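Local coordinates for TRAP solute Binding Protein (Uncultured marine bacterium, PDB 5I7I) that probably serves as the solute-binding subunit of a TRAP transporter, capturing aromatic acids such as 3-hydroxybenzoate for uptake into the cell, at residues R168-V173 with G232-P237; A245-L250 with K256-N261. All blocks are in the same frame, centred on the assembly; numbering follows the deposited sequence.

Contact 1: residues R168-V173 with G232-P237. With 3HB (3-hydroxybenzoic acid), chain C.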
loop_
_atom_site.group_PDB
_atom_site.type_symbol
_atom_site.label_atom_id
_atom_site.label_comp_id
_atom_site.label_asym_id
_atom_site.label_seq_id
_atom_site.Cartn_x
_atom_site.Cartn_y
_atom_site.Cartn_z
ATOM N N ARG A 168 -9.523 -4.493 -11.427
ATOM C CA ARG A 168 -8.575 -3.426 -11.128
ATOM C C ARG A 168 -7.514 -3.883 -10.127
ATOM O O ARG A 168 -7.817 -4.549 -9.130
ATOM C CB ARG A 168 -9.299 -2.210 -10.555
ATOM C CG ARG A 168 -8.395 -1.095 -10.057
ATOM C CD ARG A 168 -8.001 -1.211 -8.591
ATOM N NE ARG A 168 -7.155 -0.084 -8.220
ATOM C CZ ARG A 168 -6.556 0.072 -7.040
ATOM N NH1 ARG A 168 -6.691 -0.824 -6.081
ATOM N NH2 ARG A 168 -5.823 1.155 -6.820
ATOM N N GLY A 169 -6.273 -3.481 -10.374
ATOM C CA GLY A 169 -5.227 -3.530 -9.388
ATOM C C GLY A 169 -4.528 -2.189 -9.269
ATOM O O GLY A 169 -4.645 -1.337 -10.151
ATOM N N PRO A 170 -3.756 -1.999 -8.187
ATOM C CA PRO A 170 -3.152 -0.677 -7.916
ATOM C C PRO A 170 -1.844 -0.410 -8.636
ATOM O O PRO A 170 -1.471 0.766 -8.781
ATOM C CB PRO A 170 -2.889 -0.719 -6.398
ATOM C CG PRO A 170 -2.714 -2.182 -6.112
ATOM C CD PRO A 170 -3.723 -2.855 -6.994
ATOM N N THR A 171 -1.114 -1.448 -9.054
ATOM C CA THR A 171 0.226 -1.304 -9.596
ATOM C C THR A 171 0.451 -2.379 -10.645
ATOM O O THR A 171 -0.325 -3.322 -10.781
ATOM C CB THR A 171 1.304 -1.516 -8.530
ATOM O OG1 THR A 171 1.386 -2.918 -8.255
ATOM C CG2 THR A 171 0.991 -0.754 -7.260
ATOM N N ARG A 172 1.557 -2.227 -11.369
ATOM C CA ARG A 172 1.885 -3.159 -12.428
ATOM C C ARG A 172 2.114 -4.562 -11.892
ATOM O O ARG A 172 1.716 -5.541 -12.529
ATOM C CB ARG A 172 3.124 -2.652 -13.155
ATOM C CG ARG A 172 3.472 -3.451 -14.385
ATOM C CD ARG A 172 4.532 -2.713 -15.195
ATOM N NE ARG A 172 4.031 -1.466 -15.782
ATOM C CZ ARG A 172 4.787 -0.606 -16.461
ATOM N NH1 ARG A 172 6.081 -0.844 -16.630
ATOM N NH2 ARG A 172 4.252 0.494 -16.976
ATOM N N VAL A 173 2.785 -4.690 -10.753
ATOM C CA VAL A 173 2.992 -6.016 -10.184
ATOM C C VAL A 173 1.660 -6.676 -9.852
ATOM O O VAL A 173 1.443 -7.858 -10.155
ATOM C CB VAL A 173 3.941 -5.961 -8.970
ATOM C CG1 VAL A 173 4.206 -7.348 -8.434
ATOM C CG2 VAL A 173 5.252 -5.290 -9.350
ATOM N N GLY A 232 -1.323 -13.688 2.948
ATOM C CA GLY A 232 -2.428 -13.141 2.202
ATOM C C GLY A 232 -2.096 -12.979 0.734
ATOM O O GLY A 232 -0.988 -13.245 0.272
ATOM N N LEU A 233 -3.104 -12.557 -0.027
ATOM C CA LEU A 233 -2.997 -12.554 -1.481
ATOM C C LEU A 233 -1.857 -11.672 -1.959
ATOM O O LEU A 233 -1.040 -12.101 -2.778
ATOM C CB LEU A 233 -4.325 -12.077 -2.065
ATOM C CG LEU A 233 -4.478 -12.166 -3.569
ATOM C CD1 LEU A 233 -4.480 -13.647 -3.989
ATOM C CD2 LEU A 233 -5.763 -11.452 -4.005
ATOM N N TYR A 234 -1.783 -10.446 -1.456
ATOM C CA TYR A 234 -0.774 -9.479 -1.858
ATOM C C TYR A 234 -0.898 -8.301 -0.910
ATOM O O TYR A 234 -1.910 -8.140 -0.210
ATOM C CB TYR A 234 -0.989 -8.975 -3.304
ATOM C CG TYR A 234 -2.106 -7.948 -3.334
ATOM C CD1 TYR A 234 -3.431 -8.336 -3.317
ATOM C CD2 TYR A 234 -1.826 -6.579 -3.300
ATOM C CE1 TYR A 234 -4.454 -7.401 -3.270
ATOM C CE2 TYR A 234 -2.864 -5.629 -3.243
ATOM C CZ TYR A 234 -4.165 -6.050 -3.227
ATOM O OH TYR A 234 -5.217 -5.158 -3.127
ATOM N N THR A 235 0.131 -7.463 -0.922
ATOM C CA THR A 235 0.007 -6.113 -0.404
ATOM C C THR A 235 0.769 -5.200 -1.341
ATOM O O THR A 235 1.446 -5.657 -2.270
ATOM C CB THR A 235 0.529 -5.994 1.035
ATOM O OG1 THR A 235 0.157 -4.725 1.543
ATOM C CG2 THR A 235 2.041 -6.095 1.098
ATOM N N THR A 236 0.655 -3.896 -1.103
ATOM C CA THR A 236 1.425 -2.941 -1.895
ATOM C C THR A 236 2.033 -1.875 -0.980
ATOM O O THR A 236 1.364 -1.400 -0.046
ATOM C CB THR A 236 0.607 -2.333 -3.056
ATOM O OG1 THR A 236 1.460 -1.774 -4.057
ATOM C CG2 THR A 236 -0.373 -1.267 -2.565
ATOM N N PRO A 237 3.313 -1.555 -1.155
ATOM C CA PRO A 237 3.965 -0.603 -0.249
ATOM C C PRO A 237 3.467 0.825 -0.390
ATOM O O PRO A 237 3.314 1.356 -1.496
ATOM C CB PRO A 237 5.444 -0.716 -0.616
ATOM C CG PRO A 237 5.579 -2.087 -1.089
ATOM C CD PRO A 237 4.318 -2.369 -1.855
HETATM C "C1'" 3HB C . -4.873 1.000 -3.526
HETATM O "O1'" 3HB C . -5.206 -0.197 -3.720
HETATM O "O2'" 3HB C . -4.544 1.730 -4.497
HETATM C C1 3HB C . -4.929 1.601 -2.127
HETATM C C2 3HB C . -5.138 0.763 -1.035
HETATM C C3 3HB C . -5.200 1.286 0.233
HETATM C C4 3HB C . -5.084 2.636 0.430
HETATM C C5 3HB C . -4.871 3.478 -0.659
HETATM C C6 3HB C . -4.797 2.967 -1.939
HETATM O O3 3HB C . -5.404 0.439 1.299
#

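Contact 2: residues A245-L250 with K256-N261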
loop_
_atom_site.group_PDB
_atom_site.type_symbol
_atom_site.label_atom_id
_atom_site.label_comp_id
_atom_site.label_asym_id
_atom_site.label_seq_id
_atom_site.Cartn_x
_atom_site.Cartn_y
_atom_site.Cartn_z
ATOM N N ALA A 245 15.669 18.339 1.345
ATOM C CA ALA A 245 16.213 19.656 1.662
ATOM C C ALA A 245 15.465 20.285 2.832
ATOM O O ALA A 245 16.073 20.938 3.695
ATOM C CB ALA A 245 16.153 20.554 0.428
ATOM N N LYS A 246 14.147 20.078 2.892
ATOM C CA LYS A 246 13.355 20.648 3.972
ATOM C C LYS A 246 13.722 20.009 5.305
ATOM O O LYS A 246 13.926 20.707 6.306
ATOM C CB LYS A 246 11.861 20.509 3.680
ATOM C CG LYS A 246 10.954 21.251 4.673
ATOM C CD LYS A 246 11.127 22.766 4.613
ATOM C CE LYS A 246 10.061 23.464 5.442
ATOM N NZ LYS A 246 9.899 24.888 5.039
ATOM N N TYR A 247 13.827 18.680 5.339
ATOM C CA TYR A 247 14.328 18.019 6.538
ATOM C C TYR A 247 15.708 18.554 6.925
ATOM O O TYR A 247 15.967 18.855 8.094
ATOM C CB TYR A 247 14.391 16.503 6.331
ATOM C CG TYR A 247 15.120 15.781 7.461
ATOM C CD1 TYR A 247 14.490 15.498 8.669
ATOM C CD2 TYR A 247 16.449 15.402 7.315
ATOM C CE1 TYR A 247 15.165 14.848 9.703
ATOM C CE2 TYR A 247 17.133 14.761 8.336
ATOM C CZ TYR A 247 16.474 14.465 9.525
ATOM O OH TYR A 247 17.146 13.829 10.544
ATOM N N GLU A 248 16.627 18.662 5.952
ATOM C CA GLU A 248 17.986 19.087 6.283
ATOM C C GLU A 248 18.031 20.526 6.783
ATOM O O GLU A 248 18.932 20.885 7.551
ATOM C CB GLU A 248 18.922 18.896 5.084
ATOM C CG GLU A 248 19.216 17.430 4.785
ATOM C CD GLU A 248 19.852 16.709 5.961
ATOM O OE1 GLU A 248 19.627 15.484 6.082
ATOM O OE2 GLU A 248 20.555 17.346 6.765
ATOM N N SER A 249 17.065 21.358 6.390
ATOM C CA SER A 249 16.999 22.742 6.846
ATOM C C SER A 249 16.504 22.885 8.278
ATOM O O SER A 249 16.637 23.968 8.859
ATOM C CB SER A 249 16.057 23.546 5.948
ATOM O OG SER A 249 14.691 23.352 6.328
ATOM N N LEU A 250 15.920 21.841 8.846
ATOM C CA LEU A 250 15.384 21.929 10.194
ATOM C C LEU A 250 16.509 22.031 11.210
ATOM O O LEU A 250 17.613 21.512 11.011
ATOM C CB LEU A 250 14.565 20.687 10.530
ATOM C CG LEU A 250 13.331 20.410 9.672
ATOM C CD1 LEU A 250 12.689 19.098 10.104
ATOM C CD2 LEU A 250 12.339 21.544 9.800
ATOM N N LYS A 256 15.166 16.080 15.526
ATOM C CA LYS A 256 14.956 15.043 16.525
ATOM C C LYS A 256 13.479 14.744 16.731
ATOM O O LYS A 256 13.114 13.588 16.977
ATOM C CB LYS A 256 15.628 15.432 17.836
ATOM C CG LYS A 256 17.133 15.372 17.777
ATOM C CD LYS A 256 17.734 15.848 19.092
ATOM C CE LYS A 256 19.199 16.169 18.967
ATOM N NZ LYS A 256 19.959 15.061 18.358
ATOM N N VAL A 257 12.613 15.756 16.646
ATOM C CA VAL A 257 11.175 15.489 16.716
ATOM C C VAL A 257 10.735 14.639 15.526
ATOM O O VAL A 257 9.996 13.650 15.675
ATOM C CB VAL A 257 10.380 16.802 16.804
ATOM C CG1 VAL A 257 8.879 16.509 16.679
ATOM C CG2 VAL A 257 10.697 17.536 18.105
ATOM N N ILE A 258 11.168 15.014 14.324
ATOM C CA ILE A 258 10.799 14.242 13.147
ATOM C C ILE A 258 11.303 12.808 13.281
ATOM O O ILE A 258 10.561 11.847 13.046
ATOM C CB ILE A 258 11.324 14.904 11.860
ATOM C CG1 ILE A 258 10.691 16.290 11.638
ATOM C CG2 ILE A 258 11.096 13.972 10.647
ATOM C CD1 ILE A 258 9.167 16.286 11.484
ATOM N N ASP A 259 12.559 12.642 13.701
ATOM C CA ASP A 259 13.144 11.303 13.742
ATOM C C ASP A 259 12.544 10.451 14.852
ATOM O O ASP A 259 12.466 9.223 14.709
ATOM C CB ASP A 259 14.659 11.415 13.820
ATOM C CG ASP A 259 15.253 11.994 12.534
ATOM O OD1 ASP A 259 14.695 11.699 11.460
ATOM O OD2 ASP A 259 16.263 12.710 12.573
ATOM N N ASN A 260 12.057 11.078 15.921
ATOM C CA ASN A 260 11.305 10.379 16.956
ATOM C C ASN A 260 9.941 9.941 16.448
ATOM O O ASN A 260 9.256 9.156 17.117
ATOM C CB ASN A 260 11.153 11.289 18.179
ATOM C CG ASN A 260 10.596 10.569 19.412
ATOM O OD1 ASN A 260 9.602 11.003 20.006
ATOM N ND2 ASN A 260 11.254 9.499 19.816
ATOM N N ASN A 261 9.549 10.428 15.292
ATOM C CA ASN A 261 8.296 10.097 14.639
ATOM C C ASN A 261 8.544 9.554 13.247
ATOM O O ASN A 261 7.835 9.875 12.295
ATOM C CB ASN A 261 7.400 11.327 14.622
ATOM C CG ASN A 261 6.888 11.650 15.993
ATOM O OD1 ASN A 261 5.949 11.018 16.452
ATOM N ND2 ASN A 261 7.538 12.585 16.687
#

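Contact 1: residues R168-V173 with G232-P237
Thr171 and Thr236 make the tightest approach between 168-173 and 232-237: the methyl CG2 of Thr171 lies 3.4 Å from the hydroxyl OG1 of Thr236, the two side chains passing each other in opposite directions. The torsion of Thr236 (chi1 -161°) sets OG1 opposite the backbone N and turns it to this side, while its methyl CG2 is left to meet Pro170. No hydrogen bond links the segments directly; instead both threonine hydroxyls bond to one carboxylate oxygen, OE2 of Glu106, which ties them together from a third point of the chain. OG1 of Thr171 also caps the backbone N of Ile174, making Thr171 the N-cap of helix 172-180.

Away from this pair the fit relaxes. Pro170 CG is 4.3 Å from Thr236 CG2 and 4.5 Å from Tyr234 CE2, reaching the phenol ring obliquely; these are apolar contacts within a buried interior. Solvent lies beyond, on the side of the exposed Arg172 at the start of the helix.

The setting is the ligand pocket of a family 7 extracellular solute-binding protein, where an arginine meeting the substrate carboxylate is a familiar feature of TRAP proteins. Arg168, one residue before the end of strand 166-169, presents the two terminal nitrogens of its guanidinium to 3-hydroxybenzoate: NH1 reaches O1' at 2.9 Å (N-H...O 170°) and NH2 reaches O2' at 2.7 Å (172°). Both bonds are nearly straight, and the carboxylate carbon lies in the guanidinium plane, at its edge. Pro170 CA lies over one face, 3.4 Å from the guanidinium plane and displaced from its middle. Further bonds from NH1 to Val206 O and from NH2 to Met188 O restrict rotation of the group, while Pro170 CB rests 3.5 Å from ligand O2'.

Contact 2: residues A245-L250 with K256-N261
Tyr247 carries its ring opposite the backbone N (chi1 170°), which sends the phenol across to the next helix, while Asp259 swings its carboxylate back beside its own N (chi1 -67°) to meet it. The two side chains cross at about a right angle. Tyr247 OH donates to Asp259 OD2 over a very short 2.5 Å; OD2 lies at the edge of the ring and close to its plane, although the carboxylate plane is turned 55° from it. The other oxygen, OD1, forms a salt bridge with Lys137, whose ammonium also makes a cation-pi contact with Tyr247, so one lysine serves both partners and probably favours the charged carboxylate.

Beneath this polar pair lies an apolar layer. Leu250 CD1 meets Ile258 CG1 at 3.8 Å, again with crossing side chains, and the branch methyl CG2 of Ile258 approaches Tyr247 CD1 obliquely at 4.2 Å.

The contact thus joins two consecutive short helices, 244-249 and 252-259. Lys255, in the second, bonds to the carbonyls of Glu248 and Leu250. Tyr247 and Ile258 both rest on Met242 of strand 237-243, and Leu250 touches Val25 of strand 25-31.

Overall arrangement
Contacts 1 and 2 illustrate how one chain separates ligand recognition from packing at its periphery. Their centres are about 31 Å apart and their nearest atoms about 16 Å, with no touch between them. Contact 1 is central, its centre about 8 Å from that of the chain, and includes two of the twelve pocket residues; the centre of contact 2 is about 24 Å from that of the chain, and the contact contains none. Strand 237-243 of the five-stranded sheet connects them: it starts at the end of 232-237 and leads into the helix holding 245-250. Contact 1 additionally brings in strand 166-169 of the six-stranded sheet, whereas contact 2 stays beside the five-stranded one.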